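Local atomic coordinates of abietadiene synthase, chloroplastic (Abies grandis, PDB entry 3S9V), a protein that belongs to the terpene synthase family and is mainly alpha-helical, with a metal-binding domain of that family in its C-terminal half. Residues A434-Y437 with I438-G442; M366-V369 with N370-S373; A110-I113 with T114-W118. All coordinates share one frame; numbering follows the deposited sequence.

Three local contacts, each within one helix or at its end, lie at different distances from the middle of this mainly alpha-helical chain. Interactions 1 and 2 lie near its middle, their centres 18 Å apart, and both rest side chains on helix 413-422 although their atoms do not touch. Interaction 3 lies far out on helix 101-117, its centre about 43 Å from either of the others. All three are mostly buried, yet their chemistry differs. Interaction 1 closes a helix with a tyrosine pair and keeps one exposed salt-bridge partner at its border; interaction 2 carries buried asparagine amides and a partly exposed guanidinium; interaction 3 is largely aliphatic, its hydroxyls, those of two threonines, turned to backbone carbonyls.

Interaction 1: residues A434-Y437 with I438-G442; sequences ARSY and IENYG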
ATOM      1  N   ALA A 434      -8.952  -2.959  -1.790  1.00 19.84           N
ATOM      2  CA  ALA A 434      -8.973  -4.334  -1.321  1.00 18.77           C
ATOM      3  C   ALA A 434      -9.351  -5.281  -2.453  1.00 21.71           C
ATOM      4  O   ALA A 434      -8.772  -6.367  -2.584  1.00 19.84           O
ATOM      5  CB  ALA A 434      -9.949  -4.480  -0.157  1.00 15.47           C
ATOM      6  N   ARG A 435     -10.312  -4.875  -3.279  1.00 22.80           N
ATOM      7  CA  ARG A 435     -10.739  -5.733  -4.377  1.00 25.31           C
ATOM      8  C   ARG A 435      -9.614  -5.869  -5.372  1.00 22.48           C
ATOM      9  O   ARG A 435      -9.352  -6.961  -5.875  1.00 23.48           O
ATOM     10  CB  ARG A 435     -11.977  -5.177  -5.092  1.00 25.73           C
ATOM     11  CG  ARG A 435     -12.622  -6.191  -6.041  1.00 25.00           C
ATOM     12  CD  ARG A 435     -13.902  -5.658  -6.649  1.00 39.82           C
ATOM     13  NE  ARG A 435     -14.815  -6.721  -7.066  1.00 40.26           N
ATOM     14  CZ  ARG A 435     -14.546  -7.601  -8.021  1.00 45.88           C
ATOM     15  NH1 ARG A 435     -15.434  -8.532  -8.335  1.00 43.01           N
ATOM     16  NH2 ARG A 435     -13.386  -7.551  -8.663  1.00 46.66           N
ATOM     17  N   SER A 436      -8.943  -4.758  -5.646  1.00 22.31           N
ATOM     18  CA  SER A 436      -7.841  -4.759  -6.601  1.00 22.24           C
ATOM     19  C   SER A 436      -6.743  -5.733  -6.169  1.00 21.97           C
ATOM     20  O   SER A 436      -6.334  -6.612  -6.932  1.00 20.23           O
ATOM     21  CB  SER A 436      -7.259  -3.349  -6.733  1.00 20.36           C
ATOM     22  OG  SER A 436      -6.275  -3.281  -7.748  1.00 24.30           O
ATOM     23  N   TYR A 437      -6.282  -5.590  -4.934  1.00 18.95           N
ATOM     24  CA  TYR A 437      -5.220  -6.451  -4.454  1.00 20.45           C
ATOM     25  C   TYR A 437      -5.644  -7.916  -4.354  1.00 21.26           C
ATOM     26  O   TYR A 437      -4.844  -8.818  -4.608  1.00 17.55           O
ATOM     27  CB  TYR A 437      -4.689  -5.952  -3.108  1.00 18.80           C
ATOM     28  CG  TYR A 437      -3.302  -6.469  -2.816  1.00 20.22           C
ATOM     29  CD1 TYR A 437      -2.277  -6.322  -3.753  1.00 17.65           C
ATOM     30  CD2 TYR A 437      -3.012  -7.122  -1.621  1.00 22.93           C
ATOM     31  CE1 TYR A 437      -1.002  -6.815  -3.503  1.00 22.10           C
ATOM     32  CE2 TYR A 437      -1.732  -7.620  -1.366  1.00 19.19           C
ATOM     33  CZ  TYR A 437      -0.740  -7.462  -2.309  1.00 17.22           C
ATOM     34  OH  TYR A 437       0.515  -7.960  -2.068  1.00 24.85           O
ATOM     35  N   ILE A 438      -6.899  -8.151  -3.988  1.00 23.10           N
ATOM     36  CA  ILE A 438      -7.410  -9.510  -3.888  1.00 21.09           C
ATOM     37  C   ILE A 438      -7.214 -10.225  -5.229  1.00 24.04           C
ATOM     38  O   ILE A 438      -6.968 -11.430  -5.272  1.00 27.22           O
ATOM     39  CB  ILE A 438      -8.913  -9.503  -3.494  1.00 22.31           C
ATOM     40  CG1 ILE A 438      -9.035  -9.180  -2.007  1.00 17.29           C
ATOM     41  CG2 ILE A 438      -9.579 -10.842  -3.837  1.00 15.45           C
ATOM     42  CD1 ILE A 438     -10.442  -9.214  -1.479  1.00 24.00           C
ATOM     43  N   GLU A 439      -7.296  -9.476  -6.323  1.00 25.66           N
ATOM     44  CA  GLU A 439      -7.122 -10.070  -7.645  1.00 29.59           C
ATOM     45  C   GLU A 439      -5.676 -10.110  -8.137  1.00 29.66           C
ATOM     46  O   GLU A 439      -5.334 -10.950  -8.969  1.00 30.59           O
ATOM     47  CB  GLU A 439      -7.993  -9.342  -8.669  1.00 27.58           C
ATOM     48  CG  GLU A 439      -9.475  -9.475  -8.371  1.00 45.05           C
ATOM     49  CD  GLU A 439     -10.350  -8.758  -9.378  1.00 54.43           C
ATOM     50  OE1 GLU A 439     -10.114  -7.553  -9.616  1.00 53.14           O
ATOM     51  OE2 GLU A 439     -11.278  -9.401  -9.922  1.00 58.49           O
ATOM     52  N   ASN A 440      -4.833  -9.220  -7.619  1.00 26.62           N
ATOM     53  CA  ASN A 440      -3.431  -9.171  -8.028  1.00 25.43           C
ATOM     54  C   ASN A 440      -2.490  -9.908  -7.080  1.00 26.29           C
ATOM     55  O   ASN A 440      -1.347 -10.200  -7.436  1.00 27.22           O
ATOM     56  CB  ASN A 440      -2.964  -7.715  -8.155  1.00 20.14           C
ATOM     57  CG  ASN A 440      -3.660  -6.970  -9.285  1.00 21.69           C
ATOM     58  OD1 ASN A 440      -3.627  -7.395 -10.434  1.00 23.92           O
ATOM     59  ND2 ASN A 440      -4.292  -5.850  -8.957  1.00 22.94           N
ATOM     60  N   TYR A 441      -2.965 -10.213  -5.878  1.00 23.42           N
ATOM     61  CA  TYR A 441      -2.140 -10.896  -4.885  1.00 23.44           C
ATOM     62  C   TYR A 441      -1.786 -12.340  -5.247  1.00 25.98           C
ATOM     63  O   TYR A 441      -2.670 -13.161  -5.517  1.00 24.30           O
ATOM     64  CB  TYR A 441      -2.839 -10.867  -3.527  1.00 19.62           C
ATOM     65  CG  TYR A 441      -2.097 -11.598  -2.437  1.00 23.11           C
ATOM     66  CD1 TYR A 441      -0.839 -11.173  -2.017  1.00 23.29           C
ATOM     67  CD2 TYR A 441      -2.650 -12.723  -1.826  1.00 24.82           C
ATOM     68  CE1 TYR A 441      -0.148 -11.851  -1.011  1.00 23.68           C
ATOM     69  CE2 TYR A 441      -1.966 -13.409  -0.821  1.00 22.05           C
ATOM     70  CZ  TYR A 441      -0.719 -12.965  -0.420  1.00 16.99           C
ATOM     71  OH  TYR A 441      -0.053 -13.626   0.586  1.00 19.88           O
ATOM     72  N   GLY A 442      -0.486 -12.638  -5.240  1.00 25.45           N
ATOM     73  CA  GLY A 442      -0.009 -13.978  -5.553  1.00 24.95           C
ATOM     74  C   GLY A 442       0.304 -14.726  -4.268  1.00 23.82           C
ATOM     75  O   GLY A 442       1.343 -14.478  -3.650  1.00 22.29           O
TER
HETATM   76  O   HOH W   1      -3.614  -3.952  -6.749  1.00 22.49           O
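Tyr437 lays one face of its ring under Tyr441, whose CB stands over the centre of that ring, 4.1 Å from the centroid and 12° off the normal, a CH-pi contact. The two rings themselves meet obliquely, with planes at 47°. CE2 of Tyr437 comes to 3.7 Å from CD1 of Tyr441, and the Tyr437 hydroxyl lies at the Tyr441 ring edge. The four-residue spacing puts the two tyrosines on one flank, and with CG anti to the backbone N each ring swings out beside its own carbonyl carbon. Arg282 adds a cation-pi contact to Tyr437, while the Tyr441 hydroxyl is bonded to Ile458 O and Asn460 N. Here helix 430-440 ends: the N-H of Tyr441 still reaches Tyr437 O at 2.7 Å, but its own backbone has left helical angles, and Gly442 follows in the loop.

On another flank Arg435 and Glu439 form an i to i+4 salt bridge, NH2 to OE2 3.1 Å, its hydrogen bond weak. The carboxylate comes to the guanidinium edge with its plane nearly perpendicular, at 85°. An extended arginine and an extended glutamate can span one turn in this way, and NH1 meanwhile serves Gln782 O. Between these flanks one water joins Ser436 OG, 2.9 Å away, to Asn440 ND2, which donates to it; Asn440 OD1 is bonded to Asn412 ND2. The Ile438 side chain packs on Ala467 and Lys468 of helix 461-491, as an apolar residue on the buried flank should.

Interaction 2: residues M366-V369 with N370-S373; sequences MLNV and NRCS
Met366 O receives the N-H of Asn370 at 2.8 Å, the shortest of the backbone bonds that join 366-369 to 370-373. The same i to i+4 pattern continues from Leu367 to Arg371, Asn368 to Cys372 and Val369 to Ser373, so the alpha-helix is regular across this buried turn.

Its distinctive side-chain contact is between Asn368 and Arg371, three residues apart, which run alongside each other and point the same way. OD1 of Asn368 accepts from NH1 of Arg371 at 3.3 Å, the oxygen lying at the guanidinium edge in its plane. The amide is turned 56° against that plane. A bend at chi3 (68°) swings the guanidinium across to the Asn368 amide. Each polar end has a further tie: ND2 of Asn368 donates to Asp321, and NH2 of Arg371 makes a salt bridge with Asp278. The amide thus takes a proton from its own helix at OD1 and gives one to Asp321 of helix 320-332 at ND2, a task suited to asparagine, and Asp278 probably eases the closeness of the like charges of Arg371 and Arg328.

Further along, Ser373 OG donates to Asn370 O at 2.8 Å; chi1 of 71° sets the hydroxyl between its own backbone N and carbonyl carbon, facing back up the helix. Asn370 itself sends ND2 to Thr390. Helix 363-373 is packed on several flanks: Val369 and Cys372 meet helix 320-332, Met366 and Asn370 meet helix 381-397, Leu367 lies on helix 413-422, and Asn368 touches Trp275 of helix 269-282.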
ATOM      1  N   MET A 366      10.166   0.926  -6.642  1.00 26.48           N
ATOM      2  CA  MET A 366       9.705   2.269  -6.994  1.00 26.57           C
ATOM      3  C   MET A 366       8.221   2.344  -6.671  1.00 26.51           C
ATOM      4  O   MET A 366       7.716   3.403  -6.307  1.00 25.53           O
ATOM      5  CB  MET A 366       9.937   2.604  -8.482  1.00 23.02           C
ATOM      6  CG  MET A 366      11.395   2.903  -8.871  1.00 28.04           C
ATOM      7  SD  MET A 366      12.205   4.261  -7.959  1.00 25.22           S
ATOM      8  CE  MET A 366      12.863   3.372  -6.570  1.00 27.58           C
ATOM      9  N   LEU A 367       7.527   1.212  -6.790  1.00 23.29           N
ATOM     10  CA  LEU A 367       6.103   1.188  -6.488  1.00 24.51           C
ATOM     11  C   LEU A 367       5.833   1.466  -5.008  1.00 24.52           C
ATOM     12  O   LEU A 367       4.975   2.286  -4.676  1.00 22.23           O
ATOM     13  CB  LEU A 367       5.473  -0.153  -6.872  1.00 22.88           C
ATOM     14  CG  LEU A 367       4.023  -0.292  -6.387  1.00 26.66           C
ATOM     15  CD1 LEU A 367       3.193   0.867  -6.918  1.00 19.70           C
ATOM     16  CD2 LEU A 367       3.433  -1.619  -6.841  1.00 30.30           C
ATOM     17  N   ASN A 368       6.549   0.788  -4.116  1.00 22.53           N
ATOM     18  CA  ASN A 368       6.330   1.029  -2.693  1.00 23.93           C
ATOM     19  C   ASN A 368       6.742   2.446  -2.308  1.00 21.91           C
ATOM     20  O   ASN A 368       6.165   3.048  -1.396  1.00 20.19           O
ATOM     21  CB  ASN A 368       7.072  -0.011  -1.849  1.00 26.84           C
ATOM     22  CG  ASN A 368       6.458  -1.396  -1.977  1.00 29.15           C
ATOM     23  OD1 ASN A 368       5.235  -1.544  -1.933  1.00 37.54           O
ATOM     24  ND2 ASN A 368       7.300  -2.416  -2.132  1.00 27.74           N
ATOM     25  N   VAL A 369       7.729   2.984  -3.019  1.00 20.12           N
ATOM     26  CA  VAL A 369       8.183   4.342  -2.772  1.00 19.21           C
ATOM     27  C   VAL A 369       7.079   5.293  -3.232  1.00 18.69           C
ATOM     28  O   VAL A 369       6.818   6.308  -2.589  1.00 23.61           O
ATOM     29  CB  VAL A 369       9.496   4.659  -3.549  1.00 23.35           C
ATOM     30  CG1 VAL A 369       9.798   6.151  -3.490  1.00 19.83           C
ATOM     31  CG2 VAL A 369      10.659   3.877  -2.956  1.00 20.25           C
ATOM     32  N   ASN A 370       6.421   4.964  -4.341  1.00 19.97           N
ATOM     33  CA  ASN A 370       5.346   5.811  -4.867  1.00 21.72           C
ATOM     34  C   ASN A 370       4.151   5.868  -3.913  1.00 19.72           C
ATOM     35  O   ASN A 370       3.592   6.937  -3.666  1.00 19.39           O
ATOM     36  CB  ASN A 370       4.892   5.321  -6.252  1.00 19.43           C
ATOM     37  CG  ASN A 370       3.712   6.118  -6.798  1.00 22.21           C
ATOM     38  OD1 ASN A 370       2.558   5.838  -6.485  1.00 23.02           O
ATOM     39  ND2 ASN A 370       4.006   7.128  -7.607  1.00 22.05           N
ATOM     40  N   ARG A 371       3.761   4.716  -3.381  1.00 18.41           N
ATOM     41  CA  ARG A 371       2.652   4.659  -2.434  1.00 22.60           C
ATOM     42  C   ARG A 371       2.988   5.541  -1.230  1.00 22.13           C
ATOM     43  O   ARG A 371       2.148   6.298  -0.743  1.00 23.53           O
ATOM     44  CB  ARG A 371       2.417   3.214  -1.973  1.00 17.29           C
ATOM     45  CG  ARG A 371       1.917   2.284  -3.074  1.00 20.84           C
ATOM     46  CD  ARG A 371       1.993   0.832  -2.635  1.00 25.81           C
ATOM     47  NE  ARG A 371       1.039   0.544  -1.572  1.00 23.99           N
ATOM     48  CZ  ARG A 371       1.174  -0.431  -0.683  1.00 19.61           C
ATOM     49  NH1 ARG A 371       2.232  -1.234  -0.711  1.00 18.09           N
ATOM     50  NH2 ARG A 371       0.245  -0.596   0.247  1.00 31.08           N
ATOM     51  N   CYS A 372       4.229   5.446  -0.770  1.00 22.90           N
ATOM     52  CA  CYS A 372       4.694   6.227   0.367  1.00 23.57           C
ATOM     53  C   CYS A 372       4.697   7.741   0.104  1.00 23.50           C
ATOM     54  O   CYS A 372       4.273   8.525   0.951  1.00 23.72           O
ATOM     55  CB  CYS A 372       6.105   5.757   0.765  1.00 20.32           C
ATOM     56  SG  CYS A 372       6.941   6.773   2.021  1.00 23.22           S
ATOM     57  N   SER A 373       5.148   8.153  -1.075  1.00 21.29           N
ATOM     58  CA  SER A 373       5.233   9.581  -1.402  1.00 22.75           C
ATOM     59  C   SER A 373       3.923  10.355  -1.365  1.00 23.19           C
ATOM     60  O   SER A 373       3.932  11.585  -1.264  1.00 22.82           O
ATOM     61  CB  SER A 373       5.874   9.777  -2.779  1.00 19.22           C
ATOM     62  OG  SER A 373       4.994   9.357  -3.813  1.00 25.49           O
TER

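Interaction 3: residues A110-I113 with T114-W118; sequences ACII and TLTLW
The backbone from Ala110 to Leu117 is regular alpha-helix, with i to i+4 bonds such as Leu115 N to Cys111 O at 2.9 Å, until Trp118 leaves helical angles. Thr116 adds a side-chain bond to this pattern: its OG1 donates to Ile112 O at 2.7 Å, while its own N-H donates to the same oxygen at 3.0 Å. The two donors reach that carbonyl from opposite faces of its plane. The hydroxyl can do so because OG1 sits beside the backbone N (chi1 -66°), pointing back to the preceding turn. Thr114 adopts the same rotamer; its OG1, 3.1 Å from Ala110 O, is hydrogen-bonded to Ala60 O.

The residues around the threonines are mostly aliphatic. Ile113 and Leu117 lie side by side, the CG2 branch of the isoleucine 4.1 Å from CD1 of the leucine. Ile113 also rests on Met158 of helix 151-164, whereas Ile112 and Leu115 face Val125 of helix 122-136 and Leu115 reaches Ile83 of helix 77-85. A hydroxyl bonded to a backbone carbonyl lets Thr114 stand buried in this largely apolar setting, and Thr116 spends its own on Ile112 O at the partly exposed side, leaving the branched aliphatic side chains to join the helix to its neighbours.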
ATOM      1  N   ALA A 110      27.508 -25.671  -6.479  1.00 17.65           N
ATOM      2  CA  ALA A 110      27.961 -25.442  -5.112  1.00 15.66           C
ATOM      3  C   ALA A 110      27.962 -26.722  -4.264  1.00 17.60           C
ATOM      4  O   ALA A 110      28.902 -26.967  -3.515  1.00 17.83           O
ATOM      5  CB  ALA A 110      27.100 -24.389  -4.452  1.00 12.40           C
ATOM      6  N   CYS A 111      26.917 -27.536  -4.369  1.00 14.25           N
ATOM      7  CA  CYS A 111      26.863 -28.769  -3.583  1.00 19.25           C
ATOM      8  C   CYS A 111      27.860 -29.834  -4.055  1.00 20.84           C
ATOM      9  O   CYS A 111      28.442 -30.553  -3.246  1.00 22.69           O
ATOM     10  CB  CYS A 111      25.439 -29.343  -3.589  1.00 11.32           C
ATOM     11  SG  CYS A 111      24.265 -28.319  -2.687  1.00 20.19           S
ATOM     12  N   ILE A 112      28.050 -29.930  -5.365  1.00 22.48           N
ATOM     13  CA  ILE A 112      28.978 -30.901  -5.936  1.00 23.79           C
ATOM     14  C   ILE A 112      30.399 -30.599  -5.479  1.00 21.82           C
ATOM     15  O   ILE A 112      31.171 -31.505  -5.158  1.00 19.10           O
ATOM     16  CB  ILE A 112      28.914 -30.870  -7.474  1.00 23.50           C
ATOM     17  CG1 ILE A 112      27.645 -31.579  -7.945  1.00 26.78           C
ATOM     18  CG2 ILE A 112      30.157 -31.496  -8.070  1.00 32.66           C
ATOM     19  CD1 ILE A 112      27.397 -31.427  -9.424  1.00 29.83           C
ATOM     20  N   ILE A 113      30.746 -29.320  -5.442  1.00 20.57           N
ATOM     21  CA  ILE A 113      32.082 -28.932  -5.013  1.00 21.27           C
ATOM     22  C   ILE A 113      32.303 -29.284  -3.538  1.00 23.96           C
ATOM     23  O   ILE A 113      33.348 -29.818  -3.176  1.00 25.86           O
ATOM     24  CB  ILE A 113      32.304 -27.422  -5.262  1.00 19.67           C
ATOM     25  CG1 ILE A 113      32.381 -27.175  -6.773  1.00 19.17           C
ATOM     26  CG2 ILE A 113      33.559 -26.929  -4.550  1.00 14.89           C
ATOM     27  CD1 ILE A 113      32.498 -25.712  -7.164  1.00 17.16           C
ATOM     28  N   THR A 114      31.304 -29.019  -2.700  1.00 22.90           N
ATOM     29  CA  THR A 114      31.403 -29.299  -1.269  1.00 22.16           C
ATOM     30  C   THR A 114      31.456 -30.796  -0.944  1.00 24.40           C
ATOM     31  O   THR A 114      32.229 -31.219  -0.083  1.00 24.49           O
ATOM     32  CB  THR A 114      30.227 -28.663  -0.499  1.00 19.95           C
ATOM     33  OG1 THR A 114      30.214 -27.251  -0.740  1.00 20.65           O
ATOM     34  CG2 THR A 114      30.364 -28.914   0.997  1.00 17.62           C
ATOM     35  N   LEU A 115      30.633 -31.599  -1.609  1.00 23.37           N
ATOM     36  CA  LEU A 115      30.666 -33.033  -1.353  1.00 24.23           C
ATOM     37  C   LEU A 115      32.005 -33.605  -1.844  1.00 25.80           C
ATOM     38  O   LEU A 115      32.580 -34.503  -1.218  1.00 26.69           O
ATOM     39  CB  LEU A 115      29.495 -33.734  -2.047  1.00 20.74           C
ATOM     40  CG  LEU A 115      28.105 -33.309  -1.567  1.00 17.94           C
ATOM     41  CD1 LEU A 115      27.051 -34.132  -2.282  1.00 20.52           C
ATOM     42  CD2 LEU A 115      27.997 -33.500  -0.065  1.00 22.89           C
ATOM     43  N   THR A 116      32.500 -33.082  -2.962  1.00 22.51           N
ATOM     44  CA  THR A 116      33.770 -33.528  -3.502  1.00 19.58           C
ATOM     45  C   THR A 116      34.881 -33.207  -2.496  1.00 23.41           C
ATOM     46  O   THR A 116      35.765 -34.024  -2.252  1.00 24.71           O
ATOM     47  CB  THR A 116      34.095 -32.824  -4.854  1.00 18.58           C
ATOM     48  OG1 THR A 116      33.155 -33.234  -5.855  1.00 20.34           O
ATOM     49  CG2 THR A 116      35.496 -33.184  -5.320  1.00 11.37           C
ATOM     50  N   LEU A 117      34.832 -32.014  -1.911  1.00 26.32           N
ATOM     51  CA  LEU A 117      35.847 -31.601  -0.951  1.00 28.62           C
ATOM     52  C   LEU A 117      35.833 -32.489   0.290  1.00 31.28           C
ATOM     53  O   LEU A 117      36.862 -32.686   0.929  1.00 32.83           O
ATOM     54  CB  LEU A 117      35.640 -30.134  -0.546  1.00 29.91           C
ATOM     55  CG  LEU A 117      35.821 -29.052  -1.624  1.00 34.90           C
ATOM     56  CD1 LEU A 117      35.544 -27.677  -1.025  1.00 38.46           C
ATOM     57  CD2 LEU A 117      37.236 -29.095  -2.187  1.00 28.27           C
ATOM     58  N   TRP A 118      34.672 -33.027   0.639  1.00 29.63           N
ATOM     59  CA  TRP A 118      34.600 -33.886   1.812  1.00 29.51           C
ATOM     60  C   TRP A 118      34.658 -35.367   1.444  1.00 27.52           C
ATOM     61  O   TRP A 118      34.444 -36.243   2.289  1.00 25.39           O
ATOM     62  CB  TRP A 118      33.341 -33.560   2.623  1.00 27.57           C
ATOM     63  CG  TRP A 118      33.465 -32.240   3.320  1.00 26.01           C
ATOM     64  CD1 TRP A 118      32.661 -31.150   3.166  1.00 27.93           C
ATOM     65  CD2 TRP A 118      34.501 -31.850   4.236  1.00 23.72           C
ATOM     66  NE1 TRP A 118      33.132 -30.103   3.922  1.00 24.91           N
ATOM     67  CE2 TRP A 118      34.261 -30.506   4.588  1.00 26.28           C
ATOM     68  CE3 TRP A 118      35.611 -32.508   4.789  1.00 26.41           C
ATOM     69  CZ2 TRP A 118      35.092 -29.799   5.476  1.00 27.76           C
ATOM     70  CZ3 TRP A 118      36.442 -31.805   5.675  1.00 26.68           C
ATOM     71  CH2 TRP A 118      36.175 -30.466   6.006  1.00 27.00           C
TER